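Type I site-specific restriction-modification system, R (Restriction) subunit (Vibrio vulnificus, PDB 3H1T) is probably the motor and cleavage subunit of a type I restriction enzyme, with this fragment including helicase-like domains that likely bind and hydrolyse ATP. Local coordinates at residues Ile238-Asp243 / Ile277-Tyr282; Asp304-Asp309 / Glu330-Ile335. All blocks are in the same frame, centred on the assembly; numbering follows the deposited sequence.

Contact 1 (Ile238-Asp243 / Ile277-Tyr282); sequences ILFLAD and IYFAIY
Ile238 starts the pairing through its carbonyl oxygen, which accepts Tyr278 N at 2.7 Å while also lying in the ring plane at the edge of the Tyr278 aromatic group. That ring leads away from the neighbouring strand, and its OH is hydrogen-bonded to the carbonyl of Val272. Next comes Leu239, whose CG is anti to the backbone N (chi1 174°), a turn that sends CD1 across to the second strand. CD1 settles against both Tyr278 CB, at 3.7 Å, and Ala280 CB, at 4.1 Å. On the reverse face, Phe240 meets Phe279: the two CD2 atoms are 3.9 Å apart, with the Phe240 atom at the edge of the Phe279 ring. This is a glancing contact and no stack. Phe240 N donates to Tyr278 O in a nearly straight bond, whereas the bond from Ala280 N to Phe240 O is bent to 137° at the hydrogen. Phe240 thus bonds to the residues before and after its partner Phe279, while Leu239 and Leu241 turn their N and O to strand 305-308 on the other side, as in a parallel sheet, here the RecA-like core expected of a superfamily 2 helicase. Helix 211-224 covers the face carrying Phe240 and Ile277. Leu241 returns to the Leu239 side and brings CD2 to 4.2 Å from Ala280 CB. From Ala242 onward the pairing slackens, its N reaching Ala280 O at 3.3 Å. The oxygen of Ala242 lies obliquely to the Tyr282 ring, 3.5 Å from CD2. Finally the Asp243 side chain runs at about a right angle to that of Tyr282, their carboxylate and ring planes 38° apart and Asp243 CB 4.0 Å from Tyr282 CD2, while Trp322 meets the same tyrosine edge-to-face.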
loop_
_atom_site.group_PDB
_atom_site.type_symbol
_atom_site.label_atom_id
_atom_site.label_comp_id
_atom_site.label_asym_id
_atom_site.label_seq_id
_atom_site.Cartn_x
_atom_site.Cartn_y
_atom_site.Cartn_z
ATOM N N ILE A 238 22.354 -0.818 8.635
ATOM C CA ILE A 238 20.902 -0.931 8.578
ATOM C C ILE A 238 20.389 -2.365 8.637
ATOM O O ILE A 238 20.838 -3.224 7.870
ATOM C CB ILE A 238 20.376 -0.298 7.254
ATOM C CG1 ILE A 238 21.113 1.013 6.984
ATOM C CG2 ILE A 238 18.877 -0.038 7.344
ATOM C CD1 ILE A 238 20.985 2.010 8.113
ATOM N N LEU A 239 19.419 -2.605 9.518
ATOM C CA LEU A 239 18.802 -3.921 9.674
ATOM C C LEU A 239 17.342 -3.919 9.202
ATOM O O LEU A 239 16.523 -3.156 9.708
ATOM C CB LEU A 239 18.841 -4.351 11.151
ATOM C CG LEU A 239 18.111 -5.650 11.510
ATOM C CD1 LEU A 239 18.682 -6.811 10.711
ATOM C CD2 LEU A 239 18.269 -5.900 12.993
ATOM N N PHE A 240 17.023 -4.772 8.234
ATOM C CA PHE A 240 15.659 -4.892 7.735
ATOM C C PHE A 240 15.120 -6.191 8.346
ATOM O O PHE A 240 15.749 -7.236 8.220
ATOM C CB PHE A 240 15.659 -4.988 6.202
ATOM C CG PHE A 240 14.296 -5.257 5.600
ATOM C CD1 PHE A 240 13.401 -4.216 5.371
ATOM C CD2 PHE A 240 13.914 -6.559 5.258
ATOM C CE1 PHE A 240 12.143 -4.458 4.807
ATOM C CE2 PHE A 240 12.656 -6.818 4.694
ATOM C CZ PHE A 240 11.768 -5.764 4.469
ATOM N N LEU A 241 13.974 -6.113 9.022
ATOM C CA LEU A 241 13.350 -7.271 9.664
ATOM C C LEU A 241 11.960 -7.500 9.087
ATOM O O LEU A 241 11.159 -6.572 8.998
ATOM C CB LEU A 241 13.152 -7.042 11.172
ATOM C CG LEU A 241 14.155 -6.538 12.216
ATOM C CD1 LEU A 241 13.350 -6.253 13.470
ATOM C CD2 LEU A 241 15.253 -7.543 12.526
ATOM N N ALA A 242 11.661 -8.734 8.721
ATOM C CA ALA A 242 10.359 -9.077 8.196
ATOM C C ALA A 242 10.141 -10.512 8.638
ATOM O O ALA A 242 10.715 -10.957 9.642
ATOM C CB ALA A 242 10.396 -8.982 6.666
ATOM N N ASP A 243 9.281 -11.226 7.919
ATOM C CA ASP A 243 9.048 -12.648 8.179
ATOM C C ASP A 243 8.586 -13.309 6.882
ATOM O O ASP A 243 9.149 -14.308 6.446
ATOM C CB ASP A 243 7.999 -12.892 9.268
ATOM C CG ASP A 243 7.814 -14.380 9.556
ATOM O OD1 ASP A 243 7.481 -15.157 8.628
ATOM O OD2 ASP A 243 8.016 -14.759 10.731
ATOM N N ILE A 277 24.415 -3.754 5.199
ATOM C CA ILE A 277 22.964 -3.888 5.096
ATOM C C ILE A 277 22.525 -5.304 5.462
ATOM O O ILE A 277 22.786 -6.256 4.720
ATOM C CB ILE A 277 22.460 -3.551 3.662
ATOM C CG1 ILE A 277 22.350 -2.032 3.488
ATOM C CG2 ILE A 277 21.106 -4.198 3.410
ATOM C CD1 ILE A 277 23.686 -1.304 3.499
ATOM N N TYR A 278 21.841 -5.426 6.599
ATOM C CA TYR A 278 21.375 -6.721 7.102
ATOM C C TYR A 278 19.884 -7.033 6.963
ATOM O O TYR A 278 19.037 -6.141 7.059
ATOM C CB TYR A 278 21.742 -6.866 8.577
ATOM C CG TYR A 278 23.223 -6.803 8.849
ATOM C CD1 TYR A 278 23.906 -5.588 8.819
ATOM C CD2 TYR A 278 23.940 -7.956 9.163
ATOM C CE1 TYR A 278 25.268 -5.522 9.108
ATOM C CE2 TYR A 278 25.306 -7.905 9.446
ATOM C CZ TYR A 278 25.961 -6.685 9.423
ATOM O OH TYR A 278 27.304 -6.635 9.737
ATOM N N PHE A 279 19.577 -8.311 6.749
ATOM C CA PHE A 279 18.199 -8.776 6.627
ATOM C C PHE A 279 18.048 -9.897 7.648
ATOM O O PHE A 279 18.991 -10.646 7.890
ATOM C CB PHE A 279 17.927 -9.342 5.229
ATOM C CG PHE A 279 18.267 -8.400 4.106
ATOM C CD1 PHE A 279 19.563 -8.337 3.598
ATOM C CD2 PHE A 279 17.286 -7.583 3.549
ATOM C CE1 PHE A 279 19.878 -7.471 2.539
ATOM C CE2 PHE A 279 17.582 -6.715 2.496
ATOM C CZ PHE A 279 18.884 -6.656 1.986
ATOM N N ALA A 280 16.875 -10.015 8.255
ATOM C CA ALA A 280 16.652 -11.063 9.240
ATOM C C ALA A 280 15.176 -11.357 9.468
ATOM O O ALA A 280 14.335 -10.454 9.472
ATOM C CB ALA A 280 17.321 -10.674 10.569
ATOM N N ILE A 281 14.864 -12.635 9.620
ATOM C CA ILE A 281 13.504 -13.076 9.882
ATOM C C ILE A 281 13.473 -13.354 11.380
ATOM O O ILE A 281 14.448 -13.856 11.933
ATOM C CB ILE A 281 13.180 -14.363 9.073
ATOM C CG1 ILE A 281 12.534 -13.991 7.731
ATOM C CG2 ILE A 281 12.234 -15.265 9.856
ATOM C CD1 ILE A 281 13.442 -13.211 6.786
ATOM N N TYR A 282 12.373 -13.021 12.046
ATOM C CA TYR A 282 12.273 -13.229 13.492
ATOM C C TYR A 282 12.772 -14.609 13.955
ATOM O O TYR A 282 13.473 -14.714 14.962
ATOM C CB TYR A 282 10.828 -13.010 13.958
ATOM C CG TYR A 282 10.294 -11.611 13.685
ATOM C CD1 TYR A 282 10.821 -10.488 14.341
ATOM C CD2 TYR A 282 9.254 -11.407 12.771
ATOM C CE1 TYR A 282 10.323 -9.195 14.091
ATOM C CE2 TYR A 282 8.750 -10.124 12.516
ATOM C CZ TYR A 282 9.289 -9.023 13.178
ATOM O OH TYR A 282 8.800 -7.751 12.940
#

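Contact 2 (Asp304-Asp309 / Glu330-Ile335); sequences DLIIID and EPAFQI
Leu305 pushes a methyl bump into the hollow between Phe333 and Ile335. Its chi1 of 180° lays the branch beside the carbonyl carbon and carries CD1 over the neighbouring strand, 3.6 Å from Phe333 CB and 3.3 Å from Phe333 O. The other wall of the hollow is Ile335 CD1, modelled only 3.2 Å from Leu305 CD1, tighter than usual, so the exact placing of these two methyls is doubtful. Ile307 continues this face, lying side by side with Ile335 and bringing CG1 to 4.2 Å from Ile335 CB. On the other face Ile306 brings CG1 to 4.2 Å from the methyl carbon CB of Ala332. Beneath these side chains runs a parallel ladder of four backbone bonds. Its first rung is the irregular one, since Phe333 N approaches Asp304 O from 46° out of the carbonyl plane; the bond from Ile335 N to Ile306 O, by contrast, is 171° at the hydrogen. The Asp304 carboxylate is taken up by other partners, the backbone N of Arg237 (OD1) and of Arg229 (OD2). Strands 305-308 and 333-338 are joined through helix 323-328, a beta-alpha-beta crossover within the RecA-like sheet. Helix 211-224 packs over the Leu305 and Ile307 face, Ile335 leans on Ile203 of strand 200-205, and on the other face Ile308 touches Tyr282 and Trp322.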
loop_
_atom_site.group_PDB
_atom_site.type_symbol
_atom_site.label_atom_id
_atom_site.label_comp_id
_atom_site.label_asym_id
_atom_site.label_seq_id
_atom_site.Cartn_x
_atom_site.Cartn_y
_atom_site.Cartn_z
ATOM N N ASP A 304 22.545 1.892 12.814
ATOM C CA ASP A 304 22.191 3.308 12.845
ATOM C C ASP A 304 20.686 3.384 12.580
ATOM O O ASP A 304 19.993 4.327 12.995
ATOM C CB ASP A 304 22.931 4.084 11.749
ATOM C CG ASP A 304 24.445 3.979 11.870
ATOM O OD1 ASP A 304 25.005 2.918 11.521
ATOM O OD2 ASP A 304 25.073 4.966 12.310
ATOM N N LEU A 305 20.198 2.363 11.886
ATOM C CA LEU A 305 18.809 2.283 11.495
ATOM C C LEU A 305 18.288 0.858 11.381
ATOM O O LEU A 305 19.003 -0.059 10.973
ATOM C CB LEU A 305 18.623 2.968 10.144
ATOM C CG LEU A 305 17.197 2.965 9.595
ATOM C CD1 LEU A 305 16.350 3.851 10.486
ATOM C CD2 LEU A 305 17.176 3.481 8.154
ATOM N N ILE A 306 17.023 0.703 11.748
ATOM C CA ILE A 306 16.324 -0.561 11.677
ATOM C C ILE A 306 14.957 -0.301 11.050
ATOM O O ILE A 306 14.238 0.609 11.476
ATOM C CB ILE A 306 16.088 -1.145 13.070
ATOM C CG1 ILE A 306 17.430 -1.416 13.766
ATOM C CG2 ILE A 306 15.227 -2.412 12.954
ATOM C CD1 ILE A 306 17.721 -2.874 14.006
ATOM N N ILE A 307 14.600 -1.091 10.042
ATOM C CA ILE A 307 13.310 -0.940 9.376
ATOM C C ILE A 307 12.489 -2.219 9.509
ATOM O O ILE A 307 12.945 -3.297 9.132
ATOM C CB ILE A 307 13.515 -0.574 7.877
ATOM C CG1 ILE A 307 14.110 0.838 7.781
ATOM C CG2 ILE A 307 12.187 -0.620 7.113
ATOM C CD1 ILE A 307 14.612 1.230 6.410
ATOM N N ILE A 308 11.281 -2.101 10.051
ATOM C CA ILE A 308 10.421 -3.263 10.253
ATOM C C ILE A 308 9.333 -3.398 9.195
ATOM O O ILE A 308 8.544 -2.476 8.979
ATOM C CB ILE A 308 9.765 -3.205 11.637
ATOM C CG1 ILE A 308 10.860 -3.055 12.695
ATOM C CG2 ILE A 308 8.904 -4.457 11.866
ATOM C CD1 ILE A 308 10.346 -2.766 14.058
ATOM N N ASP A 309 9.299 -4.563 8.553
ATOM C CA ASP A 309 8.337 -4.872 7.500
ATOM C C ASP A 309 6.893 -4.679 7.962
ATOM O O ASP A 309 6.110 -4.036 7.269
ATOM C CB ASP A 309 8.546 -6.314 7.033
ATOM C CG ASP A 309 7.924 -6.596 5.669
ATOM O OD1 ASP A 309 8.484 -6.118 4.657
ATOM O OD2 ASP A 309 6.882 -7.300 5.607
ATOM N N GLU A 330 18.117 0.183 21.012
ATOM C CA GLU A 330 18.008 1.630 21.109
ATOM C C GLU A 330 19.517 1.871 21.228
ATOM O O GLU A 330 20.237 0.993 21.701
ATOM C CB GLU A 330 17.326 2.064 22.413
ATOM C CG GLU A 330 17.529 3.548 22.735
ATOM C CD GLU A 330 16.691 4.013 23.922
ATOM O OE1 GLU A 330 15.686 3.344 24.259
ATOM O OE2 GLU A 330 17.034 5.060 24.514
ATOM N N PRO A 331 20.024 3.034 20.798
ATOM C CA PRO A 331 19.351 4.199 20.224
ATOM C C PRO A 331 19.356 4.168 18.697
ATOM O O PRO A 331 19.495 5.215 18.055
ATOM C CB PRO A 331 20.174 5.386 20.753
ATOM C CG PRO A 331 21.361 4.736 21.562
ATOM C CD PRO A 331 21.441 3.336 21.038
ATOM N N ALA A 332 19.223 2.991 18.098
ATOM C CA ALA A 332 19.213 2.940 16.639
ATOM C C ALA A 332 17.897 3.551 16.177
ATOM O O ALA A 332 16.846 3.292 16.775
ATOM C CB ALA A 332 19.328 1.492 16.153
ATOM N N PHE A 333 17.950 4.386 15.139
ATOM C CA PHE A 333 16.722 4.991 14.629
ATOM C C PHE A 333 15.846 3.833 14.189
ATOM O O PHE A 333 16.346 2.846 13.641
ATOM C CB PHE A 333 16.982 5.910 13.432
ATOM C CG PHE A 333 17.379 7.312 13.806
ATOM C CD1 PHE A 333 18.695 7.611 14.152
ATOM C CD2 PHE A 333 16.440 8.344 13.798
ATOM C CE1 PHE A 333 19.083 8.913 14.479
ATOM C CE2 PHE A 333 16.814 9.671 14.131
ATOM C CZ PHE A 333 18.141 9.952 14.470
ATOM N N GLN A 334 14.543 3.948 14.422
ATOM C CA GLN A 334 13.622 2.881 14.061
ATOM C C GLN A 334 12.418 3.324 13.235
ATOM O O GLN A 334 11.662 4.205 13.657
ATOM C CB GLN A 334 13.146 2.188 15.343
ATOM C CG GLN A 334 14.261 1.463 16.098
ATOM C CD GLN A 334 13.841 1.012 17.478
ATOM O OE1 GLN A 334 12.665 0.728 17.719
ATOM N NE2 GLN A 334 14.803 0.930 18.396
ATOM N N ILE A 335 12.238 2.715 12.063
ATOM C CA ILE A 335 11.095 3.031 11.197
ATOM C C ILE A 335 10.195 1.814 11.101
ATOM O O ILE A 335 10.595 0.751 10.609
ATOM C CB ILE A 335 11.499 3.422 9.720
ATOM C CG1 ILE A 335 12.047 4.843 9.673
ATOM C CG2 ILE A 335 10.279 3.346 8.791
ATOM C CD1 ILE A 335 13.345 4.965 10.360
#

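Contacts 1 and 2 are successive parts of one parallel sheet, their centres about 10 Å apart, joined where strand 238-242 runs beside strand 305-308. The seam has probable backbone hydrogen bonds from Ile307 N to Leu239 O and from Asp309 N to Leu241 O, each 2.8 Å. Packing continues on both faces, with the Ile238 and Leu305 side chains together on one and those of Leu239 and Ile306 on the other. Asp309, tied to contact 1 by that bond, begins the Asp-Glu-Cys-His sequence, the motif II (Walker B) signature of these helicases, so the shared strands probably set its position at the likely ATP site.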